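Local coordinates for protein neutral ceramidase (Pseudomonas aeruginosa, PDB 2ZWS) that hydrolyses the N-acyl linkage of ceramides to give sphingosine and free fatty acid, and also runs the reverse synthesis, as a zinc-dependent secreted amidohydrolase, at residues Ala223-Glu228 with Asp579-Thr584; Thr558-Val563 with Ala598-Ser603; Gly177-Met182 with Arg419-Val424; Asn168-Gly173 with Thr413-Val418. All coordinates share one frame; numbering follows the deposited sequence.

Interaction 1: Ala223-Glu228 with Asp579-Thr584. With MG (magnesium ion), chain C.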
loop_
_atom_site.group_PDB
_atom_site.type_symbol
_atom_site.label_atom_id
_atom_site.label_comp_id
_atom_site.label_asym_id
_atom_site.label_seq_id
_atom_site.Cartn_x
_atom_site.Cartn_y
_atom_site.Cartn_z
ATOM N N ALA A 223 -1.154 -7.467 -9.874
ATOM C CA ALA A 223 -2.381 -8.282 -9.841
ATOM C C ALA A 223 -3.640 -7.442 -10.099
ATOM O O ALA A 223 -4.507 -7.852 -10.885
ATOM C CB ALA A 223 -2.467 -9.002 -8.507
ATOM N N SER A 224 -3.751 -6.283 -9.438
ATOM C CA SER A 224 -4.911 -5.403 -9.647
ATOM C C SER A 224 -4.962 -4.931 -11.098
ATOM O O SER A 224 -6.027 -4.948 -11.758
ATOM C CB SER A 224 -4.855 -4.164 -8.761
ATOM O OG SER A 224 -4.905 -4.500 -7.375
ATOM N N TYR A 225 -3.813 -4.482 -11.608
ATOM C CA TYR A 225 -3.749 -3.932 -12.962
ATOM C C TYR A 225 -4.090 -5.048 -13.943
ATOM O O TYR A 225 -4.865 -4.828 -14.878
ATOM C CB TYR A 225 -2.334 -3.454 -13.258
ATOM C CG TYR A 225 -2.116 -2.984 -14.676
ATOM C CD1 TYR A 225 -1.513 -3.814 -15.622
ATOM C CD2 TYR A 225 -2.507 -1.688 -15.071
ATOM C CE1 TYR A 225 -1.305 -3.358 -16.932
ATOM C CE2 TYR A 225 -2.292 -1.243 -16.361
ATOM C CZ TYR A 225 -1.714 -2.095 -17.283
ATOM O OH TYR A 225 -1.469 -1.660 -18.578
ATOM N N HIS A 226 -3.527 -6.242 -13.758
ATOM C CA HIS A 226 -3.831 -7.313 -14.703
ATOM C C HIS A 226 -5.351 -7.571 -14.738
ATOM O O HIS A 226 -5.947 -7.724 -15.814
ATOM C CB HIS A 226 -3.049 -8.574 -14.321
ATOM C CG HIS A 226 -3.262 -9.718 -15.264
ATOM N ND1 HIS A 226 -2.802 -9.702 -16.563
ATOM C CD2 HIS A 226 -3.886 -10.910 -15.098
ATOM C CE1 HIS A 226 -3.132 -10.841 -17.158
ATOM N NE2 HIS A 226 -3.781 -11.597 -16.286
ATOM N N TRP A 227 -5.995 -7.629 -13.572
ATOM C CA TRP A 227 -7.449 -7.866 -13.559
ATOM C C TRP A 227 -8.233 -6.735 -14.226
ATOM O O TRP A 227 -9.123 -6.982 -15.056
ATOM C CB TRP A 227 -7.957 -8.077 -12.129
ATOM C CG TRP A 227 -9.196 -8.945 -12.037
ATOM C CD1 TRP A 227 -10.168 -9.145 -13.007
ATOM C CD2 TRP A 227 -9.620 -9.700 -10.889
ATOM N NE1 TRP A 227 -11.137 -10.008 -12.520
ATOM C CE2 TRP A 227 -10.829 -10.356 -11.232
ATOM C CE3 TRP A 227 -9.083 -9.901 -9.609
ATOM C CZ2 TRP A 227 -11.505 -11.198 -10.335
ATOM C CZ3 TRP A 227 -9.767 -10.737 -8.715
ATOM C CH2 TRP A 227 -10.965 -11.366 -9.086
ATOM N N GLU A 228 -7.935 -5.498 -13.820
ATOM C CA GLU A 228 -8.672 -4.329 -14.307
ATOM C C GLU A 228 -8.436 -4.025 -15.789
ATOM O O GLU A 228 -9.387 -3.684 -16.524
ATOM C CB GLU A 228 -8.299 -3.100 -13.488
ATOM C CG GLU A 228 -8.737 -3.207 -12.035
ATOM C CD GLU A 228 -8.127 -2.154 -11.104
ATOM O OE1 GLU A 228 -8.626 -2.067 -9.945
ATOM O OE2 GLU A 228 -7.168 -1.440 -11.509
ATOM N N ASP A 579 1.222 6.642 -18.606
ATOM C CA ASP A 579 2.305 6.282 -17.681
ATOM C C ASP A 579 1.897 5.219 -16.647
ATOM O O ASP A 579 2.761 4.647 -15.996
ATOM C CB ASP A 579 3.002 7.513 -17.038
ATOM C CG ASP A 579 2.113 8.302 -16.071
ATOM O OD1 ASP A 579 1.074 7.766 -15.583
ATOM O OD2 ASP A 579 2.510 9.448 -15.736
ATOM N N ASN A 580 0.598 4.950 -16.513
ATOM C CA ASN A 580 0.144 3.933 -15.589
ATOM C C ASN A 580 0.414 2.520 -16.082
ATOM O O ASN A 580 0.509 1.585 -15.281
ATOM C CB ASN A 580 -1.347 4.050 -15.318
ATOM C CG ASN A 580 -1.794 3.142 -14.214
ATOM O OD1 ASN A 580 -1.192 3.114 -13.134
ATOM N ND2 ASN A 580 -2.853 2.378 -14.474
ATOM N N ASP A 581 0.534 2.354 -17.398
ATOM C CA ASP A 581 0.529 1.008 -17.961
ATOM C C ASP A 581 1.830 0.227 -17.708
ATOM O O ASP A 581 2.916 0.798 -17.712
ATOM C CB ASP A 581 0.166 1.073 -19.428
ATOM C CG ASP A 581 -1.284 1.463 -19.611
ATOM O OD1 ASP A 581 -2.153 0.745 -19.054
ATOM O OD2 ASP A 581 -1.559 2.510 -20.253
ATOM N N TRP A 582 1.710 -1.086 -17.518
ATOM C CA TRP A 582 2.877 -1.952 -17.339
ATOM C C TRP A 582 3.896 -1.821 -18.480
ATOM O O TRP A 582 5.099 -1.876 -18.219
ATOM C CB TRP A 582 2.417 -3.418 -17.251
ATOM C CG TRP A 582 3.529 -4.370 -17.090
ATOM C CD1 TRP A 582 4.116 -5.109 -18.079
ATOM C CD2 TRP A 582 4.204 -4.703 -15.872
ATOM N NE1 TRP A 582 5.123 -5.876 -17.545
ATOM C CE2 TRP A 582 5.193 -5.657 -16.199
ATOM C CE3 TRP A 582 4.064 -4.297 -14.534
ATOM C CZ2 TRP A 582 6.062 -6.190 -15.254
ATOM C CZ3 TRP A 582 4.939 -4.856 -13.568
ATOM C CH2 TRP A 582 5.921 -5.786 -13.948
ATOM N N ASP A 583 3.406 -1.647 -19.717
ATOM C CA ASP A 583 4.268 -1.668 -20.909
ATOM C C ASP A 583 5.069 -0.380 -21.088
ATOM O O ASP A 583 5.929 -0.318 -21.964
ATOM C CB ASP A 583 3.479 -1.920 -22.187
ATOM C CG ASP A 583 2.873 -3.287 -22.234
ATOM O OD1 ASP A 583 3.446 -4.223 -21.640
ATOM O OD2 ASP A 583 1.811 -3.414 -22.881
ATOM N N THR A 584 4.778 0.649 -20.285
ATOM C CA THR A 584 5.489 1.947 -20.412
ATOM C C THR A 584 6.330 2.260 -19.175
ATOM O O THR A 584 6.008 1.816 -18.066
ATOM C CB THR A 584 4.530 3.144 -20.661
ATOM O OG1 THR A 584 3.670 3.299 -19.520
ATOM C CG2 THR A 584 3.696 2.900 -21.878
HETATM MG MG MG C . 4.096 2.710 -17.144
HETATM O O HOH W 1 0.523 -2.285 -20.386
HETATM O O HOH W 2 5.281 4.939 -16.893
#
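The phenol oxygen of Tyr225 is gripped by three groups. Tyr225 OH donates to Asp581 OD1 over a short 2.5 Å. The same oxygen accepts from a water at 2.8 Å. A third, weak and bent bond comes from the backbone, Trp582 N to Tyr225 OH at 3.4 Å. The water also accepts from Asp583 N, so the tyrosine reaches the turn both directly and through solvent. Asp581 OD1 is met on its anti side, 19° out of the carboxylate plane, and lies at the edge of the phenol ring. Asp581 OD2 is held by Thr578 N. With CG of Tyr225 anti to the backbone N (chi1 175°), the ring projects from the helix into the loop, where its CE1 packs 3.7 Å from Trp582 CB. Asp581 to Thr584 form a type I beta turn, whose far side wraps the magnesium ion: Asp581 O at 2.3 Å, Thr584 O and OG1, a water and His37 O bind it. Asp579 also belongs to the site, its O lying 2.6 Å from the magnesium ion and accepting from the bound water. Tyr225 is thus a second-shell residue, bonding the side chain of Asp581, whose carbonyl O is a ligand. Helix 218-231 packs its other flank on strand 238-242, while the loop joins strands 574-578 and 584-591, so the contact ties the N-terminal catalytic part to the C-terminal beta-sandwich.

Interaction 2: Thr558-Val563 with Ala598-Ser603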
loop_
_atom_site.group_PDB
_atom_site.type_symbol
_atom_site.label_atom_id
_atom_site.label_comp_id
_atom_site.label_asym_id
_atom_site.label_seq_id
_atom_site.Cartn_x
_atom_site.Cartn_y
_atom_site.Cartn_z
ATOM N N THR A 558 -0.950 12.312 -16.843
ATOM C CA THR A 558 0.147 11.452 -17.235
ATOM C C THR A 558 1.364 12.228 -17.710
ATOM O O THR A 558 1.268 13.341 -18.213
ATOM C CB THR A 558 -0.314 10.457 -18.360
ATOM O OG1 THR A 558 0.731 9.525 -18.674
ATOM C CG2 THR A 558 -0.802 11.214 -19.618
ATOM N N PHE A 559 2.529 11.636 -17.536
ATOM C CA PHE A 559 3.756 12.191 -18.115
ATOM C C PHE A 559 3.970 11.767 -19.551
ATOM O O PHE A 559 4.887 12.276 -20.221
ATOM C CB PHE A 559 4.974 11.780 -17.271
ATOM C CG PHE A 559 5.040 12.478 -15.938
ATOM C CD1 PHE A 559 5.510 13.797 -15.856
ATOM C CD2 PHE A 559 4.587 11.855 -14.771
ATOM C CE1 PHE A 559 5.567 14.463 -14.646
ATOM C CE2 PHE A 559 4.643 12.518 -13.543
ATOM C CZ PHE A 559 5.115 13.843 -13.480
ATOM N N LEU A 560 3.159 10.828 -20.032
ATOM C CA LEU A 560 3.382 10.268 -21.355
ATOM C C LEU A 560 2.109 9.665 -21.917
ATOM O O LEU A 560 1.243 9.178 -21.198
ATOM C CB LEU A 560 4.480 9.199 -21.330
ATOM C CG LEU A 560 4.145 7.834 -20.706
ATOM C CD1 LEU A 560 3.615 6.821 -21.748
ATOM C CD2 LEU A 560 5.329 7.280 -19.907
ATOM N N GLU A 561 2.045 9.662 -23.234
ATOM C CA GLU A 561 0.971 9.003 -23.964
ATOM C C GLU A 561 1.608 8.308 -25.155
ATOM O O GLU A 561 2.477 8.892 -25.810
ATOM C CB GLU A 561 -0.056 10.036 -24.437
ATOM C CG GLU A 561 -1.017 10.499 -23.337
ATOM C CD GLU A 561 -1.930 11.661 -23.748
ATOM O OE1 GLU A 561 -1.733 12.255 -24.841
ATOM O OE2 GLU A 561 -2.837 11.987 -22.946
ATOM N N VAL A 562 1.196 7.067 -25.420
ATOM C CA VAL A 562 1.457 6.390 -26.694
ATOM C C VAL A 562 0.201 6.580 -27.512
ATOM O O VAL A 562 -0.885 6.171 -27.074
ATOM C CB VAL A 562 1.749 4.893 -26.540
ATOM C CG1 VAL A 562 2.112 4.303 -27.881
ATOM C CG2 VAL A 562 2.912 4.679 -25.584
ATOM N N VAL A 563 0.370 7.195 -28.685
ATOM C CA VAL A 563 -0.756 7.618 -29.507
ATOM C C VAL A 563 -0.778 6.869 -30.835
ATOM O O VAL A 563 0.223 6.862 -31.561
ATOM C CB VAL A 563 -0.735 9.148 -29.747
ATOM C CG1 VAL A 563 -1.966 9.585 -30.565
ATOM C CG2 VAL A 563 -0.701 9.923 -28.438
ATOM N N ALA A 598 13.574 13.482 -19.800
ATOM C CA ALA A 598 12.547 12.469 -19.570
ATOM C C ALA A 598 12.780 11.386 -20.608
ATOM O O ALA A 598 12.714 11.656 -21.785
ATOM C CB ALA A 598 11.188 13.070 -19.764
ATOM N N THR A 599 13.057 10.162 -20.174
ATOM C CA THR A 599 13.226 9.049 -21.092
ATOM C C THR A 599 11.983 8.182 -20.945
ATOM O O THR A 599 11.609 7.811 -19.826
ATOM C CB THR A 599 14.482 8.227 -20.767
ATOM O OG1 THR A 599 15.646 9.080 -20.792
ATOM C CG2 THR A 599 14.666 7.091 -21.794
ATOM N N ILE A 600 11.335 7.918 -22.068
ATOM C CA ILE A 600 10.061 7.208 -22.090
ATOM C C ILE A 600 10.214 5.978 -22.965
ATOM O O ILE A 600 10.747 6.034 -24.074
ATOM C CB ILE A 600 8.940 8.115 -22.586
ATOM C CG1 ILE A 600 8.639 9.192 -21.537
ATOM C CG2 ILE A 600 7.707 7.301 -22.953
ATOM C CD1 ILE A 600 7.986 10.433 -22.110
ATOM N N SER A 601 9.762 4.844 -22.451
ATOM C CA SER A 601 9.835 3.632 -23.240
ATOM C C SER A 601 8.502 2.942 -23.316
ATOM O O SER A 601 7.653 3.090 -22.412
ATOM C CB SER A 601 10.882 2.689 -22.668
ATOM O OG SER A 601 10.537 2.288 -21.360
ATOM N N TRP A 602 8.333 2.177 -24.390
ATOM C CA TRP A 602 7.128 1.379 -24.607
ATOM C C TRP A 602 7.557 0.013 -25.110
ATOM O O TRP A 602 8.153 -0.105 -26.188
ATOM C CB TRP A 602 6.233 2.063 -25.634
ATOM C CG TRP A 602 4.920 1.342 -25.918
ATOM C CD1 TRP A 602 4.136 0.678 -25.014
ATOM C CD2 TRP A 602 4.236 1.259 -27.192
ATOM N NE1 TRP A 602 2.994 0.185 -25.653
ATOM C CE2 TRP A 602 3.044 0.517 -26.976
ATOM C CE3 TRP A 602 4.520 1.727 -28.492
ATOM C CZ2 TRP A 602 2.121 0.235 -28.009
ATOM C CZ3 TRP A 602 3.578 1.455 -29.528
ATOM C CH2 TRP A 602 2.403 0.717 -29.267
ATOM N N SER A 603 7.256 -1.024 -24.339
ATOM C CA SER A 603 7.462 -2.384 -24.802
ATOM C C SER A 603 6.180 -2.827 -25.491
ATOM O O SER A 603 5.145 -2.969 -24.842
ATOM C CB SER A 603 7.814 -3.276 -23.619
ATOM O OG SER A 603 9.039 -2.840 -23.033
#
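Val562 sets its CG1 methyl over one face of the Trp602 indole, in a CH-pi contact 3.5 Å from the centroid of the six-membered ring and only 12° off the ring normal. Its CG2 covers the five-membered part, 3.9 Å from Trp602 CG, so both methyls of the valine rest on the indole. CG1 gets there because it stands anti to the backbone N (chi1 -176°). Two residues back, Leu560 and Ile600 run antiparallel alongside one another: Leu560 CB touches Ile600 CD1 at 3.8 Å, and Leu560 CD2 lies against Ile600 CG2 at 3.9 Å. This row is buried and wholly apolar across the gap, with no hydrogen bond between the strands. By contrast, Glu561 points away from the partner strand to a partly exposed position, where OE1 bonds Tyr618 OH. Ser601 points away too but stays buried, against Gln585 and Lys539. Just before the strand, Thr558 OG1 donates to Leu560 O over 2.6 Å and also bonds Asp579 N. Strand 560-566 pairs with 574-578 and 611-622, whereas 595-603 pairs with 584-591 and 539-545, so the alternating inward side chains are the face-to-face packing of two sheets in a beta-sandwich.

Interaction 3: Gly177-Met182 with Arg419-Val424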
loop_
_atom_site.group_PDB
_atom_site.type_symbol
_atom_site.label_atom_id
_atom_site.label_comp_id
_atom_site.label_asym_id
_atom_site.label_seq_id
_atom_site.Cartn_x
_atom_site.Cartn_y
_atom_site.Cartn_z
ATOM N N GLY A 177 5.649 -22.757 7.077
ATOM C CA GLY A 177 5.854 -21.352 7.450
ATOM C C GLY A 177 5.020 -20.336 6.672
ATOM O O GLY A 177 5.138 -19.138 6.919
ATOM N N ILE A 178 4.152 -20.841 5.802
ATOM C CA ILE A 178 3.331 -20.067 4.860
ATOM C C ILE A 178 1.895 -20.016 5.372
ATOM O O ILE A 178 1.400 -21.016 5.917
ATOM C CB ILE A 178 3.399 -20.780 3.440
ATOM C CG1 ILE A 178 4.764 -20.530 2.803
ATOM C CG2 ILE A 178 2.290 -20.445 2.498
ATOM C CD1 ILE A 178 5.182 -19.166 2.962
ATOM N N ASP A 179 1.231 -18.864 5.210
ATOM C CA ASP A 179 -0.210 -18.838 5.344
ATOM C C ASP A 179 -0.758 -18.881 3.919
ATOM O O ASP A 179 -0.650 -17.899 3.170
ATOM C CB ASP A 179 -0.695 -17.583 6.088
ATOM C CG ASP A 179 -2.212 -17.499 6.166
ATOM O OD1 ASP A 179 -2.914 -18.408 5.649
ATOM O OD2 ASP A 179 -2.703 -16.511 6.744
ATOM N N PRO A 180 -1.274 -20.036 3.486
ATOM C CA PRO A 180 -1.602 -20.165 2.079
ATOM C C PRO A 180 -2.996 -19.617 1.784
ATOM O O PRO A 180 -3.421 -19.589 0.642
ATOM C CB PRO A 180 -1.568 -21.677 1.872
ATOM C CG PRO A 180 -2.097 -22.192 3.142
ATOM C CD PRO A 180 -1.560 -21.275 4.230
ATOM N N GLN A 181 -3.705 -19.163 2.816
ATOM C CA GLN A 181 -5.103 -18.795 2.588
ATOM C C GLN A 181 -5.262 -17.469 1.866
ATOM O O GLN A 181 -4.798 -16.431 2.353
ATOM C CB GLN A 181 -5.907 -18.763 3.889
ATOM C CG GLN A 181 -7.403 -18.511 3.609
ATOM C CD GLN A 181 -8.265 -18.792 4.827
ATOM O OE1 GLN A 181 -8.867 -19.873 4.953
ATOM N NE2 GLN A 181 -8.305 -17.850 5.733
ATOM N N MET A 182 -5.926 -17.525 0.713
ATOM C CA MET A 182 -6.456 -16.330 0.089
ATOM C C MET A 182 -7.985 -16.298 0.256
ATOM O O MET A 182 -8.671 -17.299 0.001
ATOM C CB MET A 182 -6.109 -16.291 -1.400
ATOM C CG MET A 182 -6.733 -15.080 -2.114
ATOM S SD MET A 182 -6.300 -14.976 -3.848
ATOM C CE MET A 182 -4.577 -14.417 -3.738
ATOM N N ARG A 419 -3.401 -16.567 15.426
ATOM C CA ARG A 419 -3.899 -16.679 16.810
ATOM C C ARG A 419 -5.050 -15.686 17.084
ATOM O O ARG A 419 -6.036 -16.011 17.766
ATOM C CB ARG A 419 -2.772 -16.474 17.814
ATOM C CG ARG A 419 -1.920 -17.733 17.994
ATOM C CD ARG A 419 -0.904 -17.468 19.067
ATOM N NE ARG A 419 0.197 -18.417 19.010
ATOM C CZ ARG A 419 1.281 -18.303 19.764
ATOM N NH1 ARG A 419 2.265 -19.203 19.662
ATOM N NH2 ARG A 419 1.372 -17.293 20.623
ATOM N N ILE A 420 -4.930 -14.482 16.536
ATOM C CA ILE A 420 -5.975 -13.474 16.734
ATOM C C ILE A 420 -7.243 -13.872 15.980
ATOM O O ILE A 420 -8.332 -13.829 16.529
ATOM C CB ILE A 420 -5.494 -12.078 16.336
ATOM C CG1 ILE A 420 -4.342 -11.661 17.266
ATOM C CG2 ILE A 420 -6.646 -11.081 16.431
ATOM C CD1 ILE A 420 -3.658 -10.349 16.897
ATOM N N ARG A 421 -7.079 -14.322 14.740
ATOM C CA ARG A 421 -8.189 -14.813 13.944
ATOM C C ARG A 421 -8.970 -15.906 14.680
ATOM O O ARG A 421 -10.200 -15.846 14.770
ATOM C CB ARG A 421 -7.645 -15.366 12.639
ATOM C CG ARG A 421 -8.433 -14.966 11.428
ATOM C CD ARG A 421 -7.980 -15.816 10.271
ATOM N NE ARG A 421 -6.570 -15.624 9.961
ATOM C CZ ARG A 421 -5.854 -16.421 9.157
ATOM N NH1 ARG A 421 -6.391 -17.506 8.593
ATOM N NH2 ARG A 421 -4.582 -16.119 8.910
ATOM N N ARG A 422 -8.249 -16.894 15.208
ATOM C CA ARG A 422 -8.848 -18.009 15.963
ATOM C C ARG A 422 -9.627 -17.509 17.168
ATOM O O ARG A 422 -10.729 -17.980 17.456
ATOM C CB ARG A 422 -7.770 -18.971 16.457
ATOM C CG ARG A 422 -7.176 -19.852 15.386
ATOM C CD ARG A 422 -5.982 -20.629 15.913
ATOM N NE ARG A 422 -5.476 -21.493 14.859
ATOM C CZ ARG A 422 -4.283 -22.068 14.847
ATOM N NH1 ARG A 422 -3.420 -21.870 15.838
ATOM N NH2 ARG A 422 -3.955 -22.833 13.817
ATOM N N ALA A 423 -9.010 -16.582 17.902
ATOM C CA ALA A 423 -9.602 -16.081 19.145
ATOM C C ALA A 423 -10.880 -15.294 18.842
ATOM O O ALA A 423 -11.892 -15.434 19.534
ATOM C CB ALA A 423 -8.609 -15.236 19.886
ATOM N N VAL A 424 -10.831 -14.468 17.795
ATOM C CA VAL A 424 -11.990 -13.700 17.366
ATOM C C VAL A 424 -13.101 -14.599 16.815
ATOM O O VAL A 424 -14.277 -14.415 17.171
ATOM C CB VAL A 424 -11.589 -12.606 16.362
ATOM C CG1 VAL A 424 -12.837 -12.001 15.637
ATOM C CG2 VAL A 424 -10.761 -11.532 17.066
HETATM O O HOH W 3 -4.922 -19.430 7.107
#
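Asp179 and Arg421 reach for each other head-on from loop and helix and meet in a salt bridge, Asp179 OD2 to Arg421 NH2 at 2.9 Å, made by one of two modelled conformers of the arginine. The N-H...O angle is 138°, so the bond is noticeably bent. Arg421 NH2 meets OD2 on the syn side, 35° out of the carboxylate plane, although the two flat groups are themselves nearly parallel, 16° apart. In the same conformer a water makes the second link: it donates to Asp179 OD1 at 2.7 Å and accepts from Arg421 NH1 at 2.8 Å, lying at the edge of the guanidinium in its plane. Direct bond and water together join both carboxylate oxygens to both terminal nitrogens. Gln181 also reaches the arginine, with Gln181 NE2 3.5 Å from Arg421 NH1, but these are two donors and the pair is mere proximity. In the next shell, Asp179 OD1 also accepts from the backbone of Gln181, 3.0 Å from Gln181 N, closing an Asx turn that fixes the carboxylate just where strand 181-189 begins. Asn245 serves both partners, giving ND2 to Asp179 OD2 and OD1 to Arg421 NH2. Arg421 spans the distance from helix 414-428 with a chain bent at chi3. The backbones stay well apart, 12.2 Å from Asp179 CA to Arg419 CA, so the link is made by side chains and water alone. A buried aspartate paired with an arginine and supported by an amide and a backbone N-H is likely to remain ionised, giving a polar tie between helix and strand entrance.

Interaction 4: Asn168-Gly173 with Thr413-Val418. Unlike the reference sequence in segment 168-173: Ala172 (reference Val).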
loop_
_atom_site.group_PDB
_atom_site.type_symbol
_atom_site.label_atom_id
_atom_site.label_comp_id
_atom_site.label_asym_id
_atom_site.label_seq_id
_atom_site.Cartn_x
_atom_site.Cartn_y
_atom_site.Cartn_z
ATOM N N ASN A 168 6.962 -21.702 17.571
ATOM C CA ASN A 168 5.571 -21.773 18.019
ATOM C C ASN A 168 5.138 -23.222 18.218
ATOM O O ASN A 168 5.445 -24.070 17.386
ATOM C CB ASN A 168 4.642 -21.104 17.008
ATOM C CG ASN A 168 4.911 -19.609 16.870
ATOM O OD1 ASN A 168 4.762 -18.843 17.824
ATOM N ND2 ASN A 168 5.332 -19.203 15.678
ATOM N N PRO A 169 4.425 -23.508 19.324
ATOM C CA PRO A 169 3.973 -24.885 19.581
ATOM C C PRO A 169 2.724 -25.280 18.796
ATOM O O PRO A 169 2.309 -26.440 18.840
ATOM C CB PRO A 169 3.633 -24.858 21.073
ATOM C CG PRO A 169 3.226 -23.465 21.339
ATOM C CD PRO A 169 4.037 -22.587 20.405
ATOM N N ASP A 170 2.131 -24.323 18.085
ATOM C CA ASP A 170 0.799 -24.480 17.512
ATOM C C ASP A 170 0.740 -24.233 15.995
ATOM O O ASP A 170 -0.125 -23.489 15.522
ATOM C CB ASP A 170 -0.176 -23.530 18.238
ATOM C CG ASP A 170 0.163 -22.026 18.019
ATOM O OD1 ASP A 170 1.353 -21.664 17.868
ATOM O OD2 ASP A 170 -0.779 -21.203 18.026
ATOM N N ILE A 171 1.613 -24.879 15.228
ATOM C CA ILE A 171 1.711 -24.563 13.794
ATOM C C ILE A 171 1.118 -25.586 12.824
ATOM O O ILE A 171 1.497 -25.609 11.656
ATOM C CB ILE A 171 3.153 -24.195 13.360
ATOM C CG1 ILE A 171 4.108 -25.400 13.462
ATOM C CG2 ILE A 171 3.664 -23.032 14.169
ATOM C CD1 ILE A 171 5.439 -25.199 12.749
ATOM N N ALA A 172 0.208 -26.438 13.295
ATOM C CA ALA A 172 -0.477 -27.356 12.375
ATOM C C ALA A 172 -1.215 -26.571 11.295
ATOM O O ALA A 172 -1.930 -25.621 11.596
ATOM C CB ALA A 172 -1.449 -28.255 13.123
ATOM N N GLY A 173 -1.015 -26.968 10.040
ATOM C CA GLY A 173 -1.574 -26.249 8.892
ATOM C C GLY A 173 -0.651 -25.139 8.393
ATOM O O GLY A 173 -0.934 -24.521 7.376
ATOM N N THR A 413 3.114 -11.433 11.972
ATOM C CA THR A 413 3.598 -12.683 11.412
ATOM C C THR A 413 2.435 -13.643 11.269
ATOM O O THR A 413 1.361 -13.416 11.823
ATOM C CB THR A 413 4.579 -13.360 12.341
ATOM O OG1 THR A 413 3.937 -13.585 13.608
ATOM C CG2 THR A 413 5.831 -12.511 12.508
ATOM N N VAL A 414 2.657 -14.723 10.521
ATOM C CA VAL A 414 1.585 -15.707 10.271
ATOM C C VAL A 414 0.895 -16.101 11.594
ATOM O O VAL A 414 -0.318 -15.959 11.727
ATOM C CB VAL A 414 2.124 -16.963 9.528
ATOM C CG1 VAL A 414 1.062 -18.102 9.480
ATOM C CG2 VAL A 414 2.595 -16.588 8.112
ATOM N N MET A 415 1.661 -16.592 12.576
ATOM C CA MET A 415 1.027 -17.096 13.794
ATOM C C MET A 415 0.476 -15.970 14.660
ATOM O O MET A 415 -0.514 -16.167 15.397
ATOM C CB MET A 415 1.979 -17.990 14.608
ATOM C CG MET A 415 2.336 -19.325 13.944
ATOM S SD MET A 415 0.941 -20.143 13.091
ATOM C CE MET A 415 -0.293 -20.388 14.395
ATOM N N ALA A 416 1.073 -14.778 14.580
ATOM C CA ALA A 416 0.525 -13.660 15.372
ATOM C C ALA A 416 -0.888 -13.328 14.874
ATOM O O ALA A 416 -1.812 -13.108 15.674
ATOM C CB ALA A 416 1.450 -12.450 15.342
ATOM N N GLY A 417 -1.057 -13.346 13.560
ATOM C CA GLY A 417 -2.366 -13.072 12.960
ATOM C C GLY A 417 -3.332 -14.233 13.115
ATOM O O GLY A 417 -4.516 -14.051 13.468
ATOM N N VAL A 418 -2.828 -15.443 12.859
ATOM C CA VAL A 418 -3.663 -16.644 12.991
ATOM C C VAL A 418 -4.227 -16.797 14.412
ATOM O O VAL A 418 -5.392 -17.123 14.584
ATOM C CB VAL A 418 -2.925 -17.938 12.543
ATOM C CG1 VAL A 418 -3.748 -19.179 12.910
ATOM C CG2 VAL A 418 -2.681 -17.891 11.048
#
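The first turn of helix 414-428, capped by Thr413, packs against the loop that follows helix 162-165, with Met415 as the side chain that fills the join. Thr413 is the N-cap: its OG1 accepts from Ala416 N at 3.3 Å. From the helix, Met415 points at the loop and folds on itself, bent at both chi2 (-40°) and chi3 (-59°), which brings successive parts of its chain against different loop residues. Its CG lies 3.5 Å from Asn168 ND2, where the two side chains overlap flank to flank. The amide of Asn168 is engaged by other groups, OD1 with Thr451 and ND2 with Glu454 and His165 O, which would hold the amide in place while the methionine simply lies alongside. Ile171 crosses Met415 at about a right angle, its CG2 touching Met415 CG at 3.9 Å and coming 4.1 Å from Met415 SD. Asp170 takes the far end: its carboxylate, in a salt bridge through OD2 with Arg419 one turn further along the helix, stands beside the methyl. The contact is thus apolar on the methionine side and mostly polar on the loop side, with no hydrogen bond across it, and lies away from the metal sites. Closest of all is the terminal methyl, where Met415 CE sits 3.3 Å from Asp170 O.

How the interactions relate
Interactions 1 and 2 form one neighbourhood, interactions 3 and 4 another, with centres 30 to 46 Å apart between them. Interaction 2 is the buried, purely apolar one, inside the C-terminal sandwich; interaction 1 is partly buried and polar, joining that sandwich to the N-terminal part beside the magnesium site. They touch directly: Asp583 O lies 2.8 Å from Ser603 N, and Asp579 OD2 lies 2.8 Å from Phe559 N. Interactions 3 and 4 are both partly buried and share helix 414-428, one through a charged, water-assisted bridge, the other through a packed methionine. An ion pair ties the helix segment of interaction 3 to the loop of interaction 4.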